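PDB 4LFU: regulatory protein SdiA from Escherichia coli, which is a LuxR-type quorum-sensing transcription factor that binds acyl-homoserine lactone autoinducers and DNA, and activates transcription of the ftsQAZ cell-division gene cluster. Local coordinates for residues T12-F17 against V158-M163; E65-Y70 against H113-G118; L93-D98 against F132-R137; P176-S181 against A235-I240; I222-P225 against Q229-C232. All coordinates share one frame; numbering follows the deposited sequence.

Interaction 1: residues T12-F17 against V158-M163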
# COMPACT_ATOMS: atom_id res chain seq x y z
N THR A 12 12.59 17.08 -13.02
CA THR A 12 11.70 17.45 -14.14
C THR A 12 10.38 16.66 -14.17
O THR A 12 9.31 17.23 -14.42
CB THR A 12 12.40 17.25 -15.50
OG1 THR A 12 13.76 17.69 -15.41
CG2 THR A 12 11.66 17.99 -16.61
N MET A 13 10.45 15.36 -13.92
CA MET A 13 9.27 14.50 -14.05
C MET A 13 8.23 14.75 -12.97
O MET A 13 7.04 14.80 -13.26
CB MET A 13 9.66 13.01 -14.15
CG MET A 13 10.44 12.65 -15.41
SD MET A 13 9.68 13.22 -16.97
CE MET A 13 8.16 12.26 -16.98
N LEU A 14 8.69 14.90 -11.72
CA LEU A 14 7.80 15.26 -10.61
C LEU A 14 7.05 16.54 -10.93
O LEU A 14 5.84 16.63 -10.73
CB LEU A 14 8.59 15.43 -9.31
CG LEU A 14 9.21 14.13 -8.80
CD1 LEU A 14 10.14 14.37 -7.63
CD2 LEU A 14 8.10 13.14 -8.44
N LEU A 15 7.77 17.53 -11.44
CA LEU A 15 7.15 18.80 -11.77
C LEU A 15 6.15 18.66 -12.92
O LEU A 15 5.04 19.19 -12.82
CB LEU A 15 8.21 19.88 -12.04
CG LEU A 15 8.67 20.65 -10.79
CD1 LEU A 15 10.05 21.32 -10.99
CD2 LEU A 15 7.59 21.69 -10.36
N ARG A 16 6.53 17.94 -13.97
CA ARG A 16 5.62 17.68 -15.09
C ARG A 16 4.33 17.01 -14.69
O ARG A 16 3.28 17.41 -15.13
CB ARG A 16 6.31 16.87 -16.19
CG ARG A 16 6.76 17.69 -17.37
CD ARG A 16 7.21 16.79 -18.49
NE ARG A 16 8.50 17.22 -19.01
CZ ARG A 16 9.33 16.46 -19.70
NH1 ARG A 16 9.03 15.19 -19.96
NH2 ARG A 16 10.49 16.96 -20.12
N PHE A 17 4.39 15.98 -13.84
CA PHE A 17 3.17 15.30 -13.39
C PHE A 17 2.37 16.11 -12.38
O PHE A 17 1.14 16.01 -12.33
CB PHE A 17 3.48 13.91 -12.83
CG PHE A 17 3.73 12.87 -13.89
CD1 PHE A 17 2.66 12.32 -14.62
CD2 PHE A 17 5.02 12.44 -14.17
CE1 PHE A 17 2.88 11.37 -15.59
CE2 PHE A 17 5.25 11.47 -15.14
CZ PHE A 17 4.17 10.93 -15.85
N VAL A 158 5.24 5.09 -12.81
CA VAL A 158 4.02 4.41 -12.35
C VAL A 158 3.39 5.16 -11.18
O VAL A 158 2.17 5.27 -11.12
CB VAL A 158 4.22 2.87 -12.07
CG1 VAL A 158 5.13 2.61 -10.90
CG2 VAL A 158 2.87 2.16 -11.88
N ARG A 159 4.21 5.68 -10.27
CA ARG A 159 3.70 6.37 -9.09
C ARG A 159 3.05 7.68 -9.46
O ARG A 159 1.90 7.92 -9.14
CB ARG A 159 4.82 6.63 -8.07
CG ARG A 159 4.30 7.10 -6.72
CD ARG A 159 5.38 7.82 -5.94
NE ARG A 159 4.96 8.10 -4.57
CZ ARG A 159 4.25 9.16 -4.18
NH1 ARG A 159 3.87 10.08 -5.06
NH2 ARG A 159 3.93 9.31 -2.90
N GLU A 160 3.80 8.51 -10.18
CA GLU A 160 3.35 9.88 -10.51
C GLU A 160 2.16 9.91 -11.45
O GLU A 160 1.25 10.72 -11.25
CB GLU A 160 4.50 10.73 -11.09
CG GLU A 160 5.62 10.99 -10.09
CD GLU A 160 5.10 11.43 -8.73
OE1 GLU A 160 4.41 12.48 -8.66
OE2 GLU A 160 5.39 10.74 -7.73
N SER A 161 2.14 9.02 -12.45
CA SER A 161 1.00 8.97 -13.36
C SER A 161 -0.27 8.62 -12.61
O SER A 161 -1.29 9.26 -12.78
CB SER A 161 1.25 8.03 -14.55
OG SER A 161 1.46 6.68 -14.16
N LEU A 162 -0.20 7.63 -11.73
CA LEU A 162 -1.37 7.21 -10.99
C LEU A 162 -1.72 8.14 -9.83
O LEU A 162 -2.89 8.26 -9.48
CB LEU A 162 -1.21 5.77 -10.50
CG LEU A 162 -1.19 4.65 -11.54
CD1 LEU A 162 -0.67 3.36 -10.95
CD2 LEU A 162 -2.57 4.45 -12.13
N MET A 163 -0.72 8.80 -9.23
CA MET A 163 -1.00 9.89 -8.26
C MET A 163 -1.66 11.10 -8.92
O MET A 163 -2.66 11.63 -8.39
CB MET A 163 0.25 10.30 -7.46
CG MET A 163 0.76 9.22 -6.47
SD MET A 163 -0.47 8.45 -5.36
CE MET A 163 -1.06 9.88 -4.46
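Glu160 carries most of the contact with Leu14 and Phe17: its CB meets Phe17, and everything beyond it meets one methyl of Leu14. CB touches Phe17 CG and CD2, 3.6 Å from Phe17 CD2. With CG anti to the carbonyl carbon (chi1 -65°) and a bend at chi2, the chain then turns to Leu14: Glu160 CG lies 3.7 Å from Leu14 CD2, and Glu160 CD closer still, at 3.5 Å from the same methyl. Helices 6-19 and 147-167 run nearly parallel here, local axes 9.8 Å apart at closest approach and 14° from parallel. Helix 147-167 packs on the sheet of the autoinducer-binding domain, an alpha-beta-alpha sandwich related to GAF domains, and helix 6-19 lies against helices 147-167 and 23-36. At the tip, Glu160 OE1 (3.8 Å) and OE2 also stay beside Leu14 CD2. Glu160 OE2 receives Arg159 NH1 at 3.1 Å on its syn side, 24° out of the carboxylate plane, in a salt bridge, and Gln90 of the second subunit adds a weak hydrogen bond. One face of Phe17 covers Glu160 C and Ser161 N toward the ring's rim, while Phe17 CE1 touches Ser161 CB at 3.9 Å. Ser161 OG is hydrogen-bonded to Leu157 O, one turn back.

Interaction 2: residues E65-Y70 against H113-G118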
# COMPACT_ATOMS: atom_id res chain seq x y z
N GLU A 65 -6.47 -1.37 -31.04
CA GLU A 65 -7.78 -1.84 -30.59
C GLU A 65 -8.07 -3.32 -30.84
O GLU A 65 -8.74 -3.96 -30.05
CB GLU A 65 -8.92 -0.98 -31.17
CG GLU A 65 -10.18 -1.06 -30.29
CD GLU A 65 -11.38 -0.29 -30.86
OE1 GLU A 65 -11.16 0.74 -31.55
OE2 GLU A 65 -12.53 -0.73 -30.61
N ALA A 66 -7.58 -3.87 -31.95
CA ALA A 66 -7.85 -5.30 -32.26
C ALA A 66 -7.19 -6.26 -31.28
O ALA A 66 -7.74 -7.34 -30.99
CB ALA A 66 -7.45 -5.62 -33.69
N TRP A 67 -6.00 -5.88 -30.78
CA TRP A 67 -5.25 -6.66 -29.77
C TRP A 67 -5.94 -6.67 -28.41
O TRP A 67 -6.03 -7.71 -27.75
CB TRP A 67 -3.84 -6.09 -29.58
CG TRP A 67 -2.96 -6.11 -30.80
CD1 TRP A 67 -3.35 -6.25 -32.11
CD2 TRP A 67 -1.54 -5.95 -30.81
NE1 TRP A 67 -2.25 -6.19 -32.93
CE2 TRP A 67 -1.12 -6.01 -32.17
CE3 TRP A 67 -0.57 -5.75 -29.81
CZ2 TRP A 67 0.23 -5.87 -32.55
CZ3 TRP A 67 0.78 -5.64 -30.19
CH2 TRP A 67 1.16 -5.71 -31.55
N VAL A 68 -6.40 -5.51 -27.98
CA VAL A 68 -7.10 -5.33 -26.71
C VAL A 68 -8.39 -6.16 -26.77
O VAL A 68 -8.70 -6.95 -25.88
CB VAL A 68 -7.42 -3.81 -26.46
CG1 VAL A 68 -8.36 -3.63 -25.27
CG2 VAL A 68 -6.16 -3.02 -26.26
N SER A 69 -9.13 -5.95 -27.85
CA SER A 69 -10.38 -6.65 -28.11
C SER A 69 -10.19 -8.17 -28.11
O SER A 69 -11.03 -8.91 -27.60
CB SER A 69 -10.97 -6.12 -29.43
OG SER A 69 -12.20 -6.74 -29.72
N TYR A 70 -9.04 -8.61 -28.63
CA TYR A 70 -8.67 -10.05 -28.68
C TYR A 70 -8.29 -10.60 -27.32
O TYR A 70 -8.72 -11.69 -26.94
CB TYR A 70 -7.49 -10.26 -29.67
CG TYR A 70 -7.16 -11.69 -30.02
CD1 TYR A 70 -7.93 -12.41 -30.95
CD2 TYR A 70 -6.09 -12.33 -29.44
CE1 TYR A 70 -7.63 -13.73 -31.29
CE2 TYR A 70 -5.76 -13.67 -29.75
CZ TYR A 70 -6.54 -14.37 -30.68
OH TYR A 70 -6.20 -15.69 -30.97
N HIS A 113 1.68 -11.61 -33.20
CA HIS A 113 1.31 -10.29 -33.66
C HIS A 113 2.50 -9.33 -33.67
O HIS A 113 2.37 -8.15 -34.05
CB HIS A 113 0.15 -9.74 -32.83
CG HIS A 113 -1.14 -10.45 -33.09
ND1 HIS A 113 -1.41 -11.71 -32.58
CD2 HIS A 113 -2.21 -10.11 -33.84
CE1 HIS A 113 -2.61 -12.09 -32.98
NE2 HIS A 113 -3.12 -11.14 -33.75
N GLY A 114 3.65 -9.84 -33.25
CA GLY A 114 4.89 -9.09 -33.38
C GLY A 114 5.57 -8.62 -32.12
O GLY A 114 6.63 -8.01 -32.21
N LEU A 115 4.99 -8.88 -30.95
CA LEU A 115 5.64 -8.53 -29.67
C LEU A 115 6.82 -9.45 -29.34
O LEU A 115 6.71 -10.68 -29.42
CB LEU A 115 4.64 -8.55 -28.49
CG LEU A 115 3.73 -7.37 -28.13
CD1 LEU A 115 3.06 -7.67 -26.79
CD2 LEU A 115 4.47 -6.03 -28.09
N ARG A 116 7.92 -8.85 -28.90
CA ARG A 116 9.13 -9.61 -28.55
C ARG A 116 9.62 -9.38 -27.11
O ARG A 116 10.14 -10.29 -26.49
CB ARG A 116 10.27 -9.32 -29.57
CG ARG A 116 10.01 -9.84 -31.03
CD ARG A 116 9.91 -11.38 -31.10
NE ARG A 116 9.63 -11.88 -32.46
CZ ARG A 116 8.42 -12.24 -32.92
NH1 ARG A 116 7.35 -12.15 -32.14
NH2 ARG A 116 8.28 -12.68 -34.17
N ARG A 117 9.46 -8.17 -26.59
CA ARG A 117 10.12 -7.75 -25.35
C ARG A 117 9.24 -6.74 -24.60
O ARG A 117 8.44 -6.01 -25.20
CB ARG A 117 11.50 -7.10 -25.65
CG ARG A 117 12.56 -7.97 -26.37
CD ARG A 117 13.20 -9.05 -25.47
NE ARG A 117 14.25 -9.80 -26.17
CZ ARG A 117 14.07 -10.94 -26.86
NH1 ARG A 117 12.87 -11.50 -26.99
NH2 ARG A 117 15.11 -11.52 -27.45
N GLY A 118 9.38 -6.72 -23.27
CA GLY A 118 8.71 -5.72 -22.45
C GLY A 118 9.11 -5.77 -20.99
O GLY A 118 9.94 -6.57 -20.60
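His113 ND1 is hydrogen-bonded to Ala109 O in the last turn of helix 104-112, which ties down the imidazole that meets Trp67. From there the edge of His113 is turned toward the face of the Trp67 five-membered ring, a T-shaped pair with centroids 5.2 Å apart and planes at 66°. His113 CB lies over the six-membered ring of the same indole, 4.3 Å from its centroid, as a CH-pi contact, and His113 O approaches Trp67 CZ2 at 3.5 Å. Tyr70, one turn further along helix 65-73, adds its ring obliquely to His113, and Tyr41 meets Trp67, so the indole sits in an aromatic cluster. Gly114 ends helix 104-112 with positive phi in a Schellman motif; beyond it Leu115 CG touches Trp67 CZ3 at 4.0 Å. Arg116 and Arg117 then face Arg137 as a classic beta bulge at the start of strand 117-124. Arg117 NH1 reaches back to Arg116 O at 3.0 Å, above the carbonyl plane. Between helix 65-73 and this loop the adhesion is thus aromatic and dispersive, and the imidazole edge, probably slightly positive, suits the electron-rich indole face.

Interaction 3: residues L93-D98 against F132-R137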
# COMPACT_ATOMS: atom_id res chain seq x y z
N LEU A 93 9.43 -6.07 -12.94
CA LEU A 93 9.35 -7.32 -13.69
C LEU A 93 9.78 -7.16 -15.16
O LEU A 93 9.06 -6.60 -15.99
CB LEU A 93 7.95 -7.94 -13.61
CG LEU A 93 7.65 -9.24 -14.37
CD1 LEU A 93 8.54 -10.42 -13.91
CD2 LEU A 93 6.17 -9.58 -14.22
N MET A 94 10.98 -7.65 -15.46
CA MET A 94 11.47 -7.73 -16.83
C MET A 94 10.85 -8.99 -17.41
O MET A 94 10.95 -10.04 -16.78
CB MET A 94 13.01 -7.81 -16.83
CG MET A 94 13.65 -7.86 -18.22
SD MET A 94 13.60 -6.24 -18.99
CE MET A 94 13.13 -6.68 -20.66
N TRP A 95 10.20 -8.91 -18.57
CA TRP A 95 9.55 -10.12 -19.16
C TRP A 95 10.57 -11.15 -19.65
O TRP A 95 11.60 -10.79 -20.21
CB TRP A 95 8.56 -9.81 -20.29
CG TRP A 95 7.49 -8.81 -19.95
CD1 TRP A 95 7.22 -8.26 -18.71
CD2 TRP A 95 6.53 -8.24 -20.86
NE1 TRP A 95 6.18 -7.37 -18.82
CE2 TRP A 95 5.73 -7.34 -20.11
CE3 TRP A 95 6.29 -8.38 -22.23
CZ2 TRP A 95 4.70 -6.61 -20.69
CZ3 TRP A 95 5.27 -7.63 -22.81
CH2 TRP A 95 4.48 -6.76 -22.03
N ASN A 96 10.27 -12.41 -19.38
CA ASN A 96 11.07 -13.53 -19.87
C ASN A 96 10.14 -14.64 -20.27
O ASN A 96 8.96 -14.59 -19.94
CB ASN A 96 12.10 -14.02 -18.84
CG ASN A 96 11.46 -14.48 -17.54
OD1 ASN A 96 10.68 -15.44 -17.50
ND2 ASN A 96 11.81 -13.81 -16.45
N ASP A 97 10.66 -15.65 -20.97
CA ASP A 97 9.83 -16.76 -21.43
C ASP A 97 9.23 -17.59 -20.32
O ASP A 97 8.07 -17.97 -20.40
CB ASP A 97 10.57 -17.64 -22.43
CG ASP A 97 10.76 -16.95 -23.76
OD1 ASP A 97 9.94 -16.08 -24.08
OD2 ASP A 97 11.73 -17.28 -24.48
N ASP A 98 10.00 -17.83 -19.26
CA ASP A 98 9.53 -18.65 -18.11
C ASP A 98 8.28 -18.09 -17.47
O ASP A 98 7.47 -18.85 -16.96
CB ASP A 98 10.62 -18.82 -17.04
CG ASP A 98 11.95 -19.27 -17.64
OD1 ASP A 98 12.60 -18.43 -18.34
OD2 ASP A 98 12.33 -20.44 -17.42
N PHE A 132 -0.34 -1.16 -12.49
CA PHE A 132 0.71 -1.82 -13.28
C PHE A 132 1.02 -0.97 -14.51
O PHE A 132 0.14 -0.67 -15.32
CB PHE A 132 0.24 -3.20 -13.73
CG PHE A 132 -0.05 -4.16 -12.60
CD1 PHE A 132 0.92 -5.06 -12.17
CD2 PHE A 132 -1.30 -4.17 -11.95
CE1 PHE A 132 0.68 -5.92 -11.12
CE2 PHE A 132 -1.57 -5.07 -10.91
CZ PHE A 132 -0.59 -5.93 -10.49
N LEU A 133 2.29 -0.60 -14.68
CA LEU A 133 2.71 0.08 -15.90
C LEU A 133 3.62 -0.84 -16.72
O LEU A 133 4.68 -1.24 -16.26
CB LEU A 133 3.43 1.39 -15.56
CG LEU A 133 4.01 2.17 -16.76
CD1 LEU A 133 2.92 2.69 -17.69
CD2 LEU A 133 4.89 3.29 -16.24
N SER A 134 3.19 -1.18 -17.93
CA SER A 134 3.95 -2.06 -18.83
C SER A 134 4.43 -1.28 -20.02
O SER A 134 3.71 -0.45 -20.53
CB SER A 134 3.06 -3.16 -19.35
OG SER A 134 2.88 -4.15 -18.38
N PHE A 135 5.67 -1.52 -20.42
CA PHE A 135 6.18 -1.08 -21.73
C PHE A 135 6.48 -2.32 -22.57
O PHE A 135 6.94 -3.32 -22.06
CB PHE A 135 7.48 -0.28 -21.59
CG PHE A 135 7.32 1.07 -20.92
CD1 PHE A 135 6.12 1.78 -20.99
CD2 PHE A 135 8.39 1.64 -20.24
CE1 PHE A 135 5.99 3.02 -20.37
CE2 PHE A 135 8.27 2.89 -19.64
CZ PHE A 135 7.06 3.58 -19.71
N SER A 136 6.21 -2.25 -23.87
CA SER A 136 6.52 -3.38 -24.74
C SER A 136 7.08 -2.94 -26.09
O SER A 136 6.91 -1.82 -26.49
CB SER A 136 5.32 -4.32 -24.92
OG SER A 136 4.27 -3.66 -25.58
N ARG A 137 7.73 -3.86 -26.76
CA ARG A 137 8.49 -3.58 -27.95
C ARG A 137 8.36 -4.76 -28.92
O ARG A 137 8.36 -5.94 -28.50
CB ARG A 137 9.94 -3.37 -27.55
CG ARG A 137 10.79 -2.75 -28.60
CD ARG A 137 12.03 -2.13 -27.99
NE ARG A 137 12.78 -3.05 -27.16
CZ ARG A 137 13.48 -2.68 -26.09
NH1 ARG A 137 14.14 -3.59 -25.39
NH2 ARG A 137 13.51 -1.40 -25.71
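Trp95, just past edge strand 92-94 in the five-stranded antiparallel sheet of the autoinducer-binding domain, reaches past the neighbouring strand 117-124 to Ser134, Phe135 and Ser136 on strand 130-137. In LuxR-type receptors the autoinducer pocket lies on one side of this sheet, and a bound tetraethylene glycol, probably from the crystallisation liquor, lies about 4 Å from the Trp95 side chain, consistent with a pocket wall. The indole makes the whole contact through its benzo ring. Ser134 OG sits at the ring's edge and in its plane, 3.8 Å from Trp95 CZ2. Phe135 O stands over one face, toward the rim, 4.2 Å from Trp95 CZ2. Ser136 CB approaches Trp95 CH2 at 3.9 Å and Trp95 CZ3 at the same distance. CG of Trp95 is anti to the carbonyl carbon (chi1 -54°), which turns the indole toward strand 130-137. The polar ends are satisfied by neighbours: Thr120 OG1 is hydrogen-bonded both to Trp95 NE1 and to Ser134 OG, linking indole and serine through one hydroxyl, and Ser136 OG bonds to Tyr63 OH. Four hydroxyls and the indole nitrogen are thus held in two hydrogen-bonded groups beside the ring. Trp95 also pairs by its backbone with Gly118 and packs on Val82. On the strand itself, Ser134 and Ser136 neighbour Ser43 and Tyr41 of strand 41-47, whereas Phe135 points its CB away from Trp95 and packs against Ile30 and Ala34 of helix 23-36 and against Met154 and Leu157 of helix 147-167.

Interaction 4: residues P176-S181 against A235-I240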
# COMPACT_ATOMS: atom_id res chain seq x y z
N PRO A 176 -15.12 3.19 -4.93
CA PRO A 176 -16.41 3.79 -4.57
C PRO A 176 -16.27 4.84 -3.47
O PRO A 176 -15.51 4.65 -2.50
CB PRO A 176 -17.21 2.59 -4.05
CG PRO A 176 -16.66 1.44 -4.78
CD PRO A 176 -15.19 1.72 -4.87
N GLU A 177 -16.99 5.95 -3.64
CA GLU A 177 -16.94 7.06 -2.69
C GLU A 177 -17.73 6.70 -1.44
O GLU A 177 -18.84 6.15 -1.54
CB GLU A 177 -17.53 8.30 -3.34
CG GLU A 177 -17.03 9.60 -2.76
CD GLU A 177 -17.89 10.78 -3.18
OE1 GLU A 177 -19.05 10.55 -3.63
OE2 GLU A 177 -17.42 11.95 -3.04
N MET A 178 -17.13 6.96 -0.28
CA MET A 178 -17.79 6.76 1.00
C MET A 178 -17.59 8.02 1.82
O MET A 178 -16.66 8.10 2.64
CB MET A 178 -17.26 5.53 1.76
CG MET A 178 -16.87 4.35 0.87
SD MET A 178 -16.67 2.74 1.70
CE MET A 178 -16.03 1.90 0.26
N ASN A 179 -18.44 9.02 1.56
CA ASN A 179 -18.37 10.26 2.31
C ASN A 179 -19.11 10.07 3.62
O ASN A 179 -20.31 10.28 3.70
CB ASN A 179 -18.98 11.42 1.51
CG ASN A 179 -18.22 11.72 0.24
OD1 ASN A 179 -16.98 11.86 0.23
ND2 ASN A 179 -18.96 11.82 -0.88
N PHE A 180 -18.39 9.62 4.63
CA PHE A 180 -19.02 9.27 5.89
C PHE A 180 -18.61 10.29 6.92
O PHE A 180 -17.51 10.82 6.87
CB PHE A 180 -18.64 7.85 6.38
CG PHE A 180 -19.18 6.72 5.53
CD1 PHE A 180 -20.19 6.92 4.58
CD2 PHE A 180 -18.70 5.42 5.71
CE1 PHE A 180 -20.68 5.86 3.80
CE2 PHE A 180 -19.19 4.36 4.94
CZ PHE A 180 -20.19 4.58 3.99
N SER A 181 -19.53 10.56 7.85
CA SER A 181 -19.31 11.49 8.94
C SER A 181 -18.37 10.83 9.91
O SER A 181 -18.22 9.60 9.89
CB SER A 181 -20.64 11.78 9.65
OG SER A 181 -21.06 10.66 10.44
N ALA A 235 -12.89 -1.02 5.26
CA ALA A 235 -11.67 -1.69 5.67
C ALA A 235 -10.73 -1.90 4.47
O ALA A 235 -9.52 -1.62 4.57
CB ALA A 235 -12.00 -2.97 6.33
N ALA A 236 -11.27 -2.35 3.33
CA ALA A 236 -10.44 -2.68 2.15
C ALA A 236 -9.75 -1.48 1.52
O ALA A 236 -8.59 -1.57 1.08
CB ALA A 236 -11.23 -3.43 1.12
N THR A 237 -10.48 -0.36 1.43
CA THR A 237 -10.00 0.84 0.77
C THR A 237 -9.25 1.77 1.72
O THR A 237 -8.67 2.76 1.29
CB THR A 237 -11.16 1.63 0.14
OG1 THR A 237 -12.12 1.88 1.17
CG2 THR A 237 -11.80 0.85 -0.98
N GLY A 238 -9.31 1.46 3.01
CA GLY A 238 -8.61 2.23 4.02
C GLY A 238 -9.37 3.43 4.52
O GLY A 238 -8.77 4.30 5.14
N LEU A 239 -10.67 3.50 4.27
CA LEU A 239 -11.49 4.62 4.76
C LEU A 239 -11.57 4.60 6.29
O LEU A 239 -11.45 5.65 6.94
CB LEU A 239 -12.91 4.60 4.17
CG LEU A 239 -13.96 5.43 4.92
CD1 LEU A 239 -14.02 6.87 4.40
CD2 LEU A 239 -15.35 4.79 4.88
N ILE A 240 -11.77 3.39 6.82
CA ILE A 240 -11.74 3.04 8.24
C ILE A 240 -10.37 3.33 8.88
O ILE A 240 -9.32 3.40 8.22
CB ILE A 240 -12.09 1.51 8.37
CG1 ILE A 240 -13.50 1.29 8.93
CG2 ILE A 240 -11.07 0.77 9.19
CD1 ILE A 240 -13.84 -0.18 9.16
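Met178 and Leu239 bring their backbones within 7.6 Å, CA to CA, where the extended loop 176-181 passes the end of helix 227-237, which Gly238 breaks with a phi of 86°. Leu239 is the wedge. Its CG points away from the backbone N (chi1 162°), and the two methyls part company: Leu239 CD1 rests on Met178 O at 3.4 Å, while Leu239 CD2 enters a notch formed by Met178 CB at 3.7 Å and Phe180 CD2 at 3.5 Å. The Phe180 and Leu239 side chains cross at about a right angle. The two groups that receive CD2 are themselves packed together: Met178 CB lies over the centre of the Phe180 ring, 3.8 Å above its plane. Beyond CG the Met178 chain is extended and carries its CE to 4.0 Å from Thr237 OG1; that hydroxyl is hydrogen-bonded to Tyr233 O one turn earlier in the helix. Asn179, the centre of an inverse gamma turn, takes Lys221 NZ on its carbonyl oxygen, and Ser181 N-caps helix 182-192 by bonding to Glu184 N. Pro176 and Thr237 pack on Val50 and Pro49 of the same chain, Ile240 on Phe52 of the second subunit. Phe180 lies among three helices of the DNA-binding domain, touching Leu188 of helix 182-192, Met218 and Ile222 of helix 208-222, and Val230 of helix 227-237.

Interaction 5: residues I222-P225 against Q229-C232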
# COMPACT_ATOMS: atom_id res chain seq x y z
N ILE A 222 -24.08 4.24 -0.02
CA ILE A 222 -23.34 3.39 -0.99
C ILE A 222 -24.17 2.24 -1.57
O ILE A 222 -23.63 1.38 -2.25
CB ILE A 222 -21.98 2.84 -0.42
CG1 ILE A 222 -22.19 1.86 0.73
CG2 ILE A 222 -21.08 3.98 0.02
CD1 ILE A 222 -21.01 0.91 0.97
N ASN A 223 -25.46 2.21 -1.27
CA ASN A 223 -26.37 1.17 -1.76
C ASN A 223 -25.97 -0.26 -1.31
O ASN A 223 -26.08 -1.22 -2.07
CB ASN A 223 -26.52 1.30 -3.29
CG ASN A 223 -27.78 0.64 -3.83
OD1 ASN A 223 -27.82 0.26 -5.01
ND2 ASN A 223 -28.83 0.52 -3.00
N ALA A 224 -25.54 -0.40 -0.05
CA ALA A 224 -25.17 -1.70 0.52
C ALA A 224 -26.37 -2.44 1.10
O ALA A 224 -27.28 -1.81 1.60
CB ALA A 224 -24.09 -1.51 1.59
N PRO A 225 -26.38 -3.80 1.02
CA PRO A 225 -27.47 -4.56 1.67
C PRO A 225 -27.39 -4.71 3.21
O PRO A 225 -28.40 -5.03 3.86
CB PRO A 225 -27.38 -5.94 1.00
CG PRO A 225 -25.96 -6.07 0.62
CD PRO A 225 -25.45 -4.68 0.29
N GLN A 229 -20.93 -5.46 4.44
CA GLN A 229 -20.43 -4.93 3.16
C GLN A 229 -19.87 -3.51 3.34
O GLN A 229 -18.84 -3.16 2.77
CB GLN A 229 -21.50 -4.94 2.03
CG GLN A 229 -20.87 -4.41 0.72
CD GLN A 229 -21.83 -4.13 -0.42
OE1 GLN A 229 -22.27 -5.05 -1.10
NE2 GLN A 229 -22.10 -2.85 -0.67
N VAL A 230 -20.55 -2.69 4.15
CA VAL A 230 -20.05 -1.32 4.42
C VAL A 230 -18.71 -1.34 5.15
O VAL A 230 -17.75 -0.69 4.72
CB VAL A 230 -21.03 -0.47 5.23
CG1 VAL A 230 -20.47 0.95 5.41
CG2 VAL A 230 -22.35 -0.44 4.55
N ALA A 231 -18.65 -2.11 6.23
CA ALA A 231 -17.41 -2.23 6.99
C ALA A 231 -16.27 -2.83 6.16
O ALA A 231 -15.13 -2.37 6.24
CB ALA A 231 -17.67 -3.06 8.26
N CYS A 232 -16.56 -3.87 5.37
CA CYS A 232 -15.52 -4.52 4.54
C CYS A 232 -15.00 -3.64 3.43
O CYS A 232 -13.83 -3.63 3.18
CB CYS A 232 -16.02 -5.83 3.95
SG CYS A 232 -16.18 -7.07 5.19
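Ile222 and Val230 lean against each other at an oblique angle, with Ala224 also against Val230. Val230 CG2 is the shared surface: it meets Ala224 CB at 3.6 Å and Ile222 CD1 at 4.1 Å. Ile222 CG1 lies between the backbone N and the carbonyl carbon (chi1 66°), which directs its CD1 at helix 227-237. Gln229, extended beyond CG, crosses Pro225 at about a right angle, with Gln229 CD 3.7 Å from Pro225 CD. The amide carbon is also near Ala224, Gln229 CD being 4.0 Å from Ala224 CB, although which end of the amide is N and which O is doubtful. Asn223, with a phi of 60°, ends helix 208-222 in a Schellman motif. Val230 is buried further by Phe180, Leu188 and Met218. Gly194 of the second subunit packs on Pro225 and Gln229. The arrangement is the tight corner between the last two helices of a LuxR-type DNA-binding domain, where helix 208-222, overlapping the predicted helix-turn-helix and probably the recognition helix as in relatives, meets helix 227-237, which packs on the second subunit through Ala231 and Cys232.

From the N terminus, interaction 1 opens first and closes only after helix 147-167 returns beside helix 6-19, so interactions 2 and 3 are nested within its loop. These two cross: 65-70 precedes 93-98, then 113-118 precedes 132-137, and they meet in the neighbouring strands 117-124 and 130-137. Interaction 3 also meets interaction 1, Leu133 packing on Val158, so sheet and helical layer are joined. After interaction 1 closes, the DNA-binding domain follows in series. Interaction 4 closes its loop at the C terminus, with interaction 5 nested inside, and the two share helix 227-237. Interactions 1, 4 and 5 all touch the second subunit.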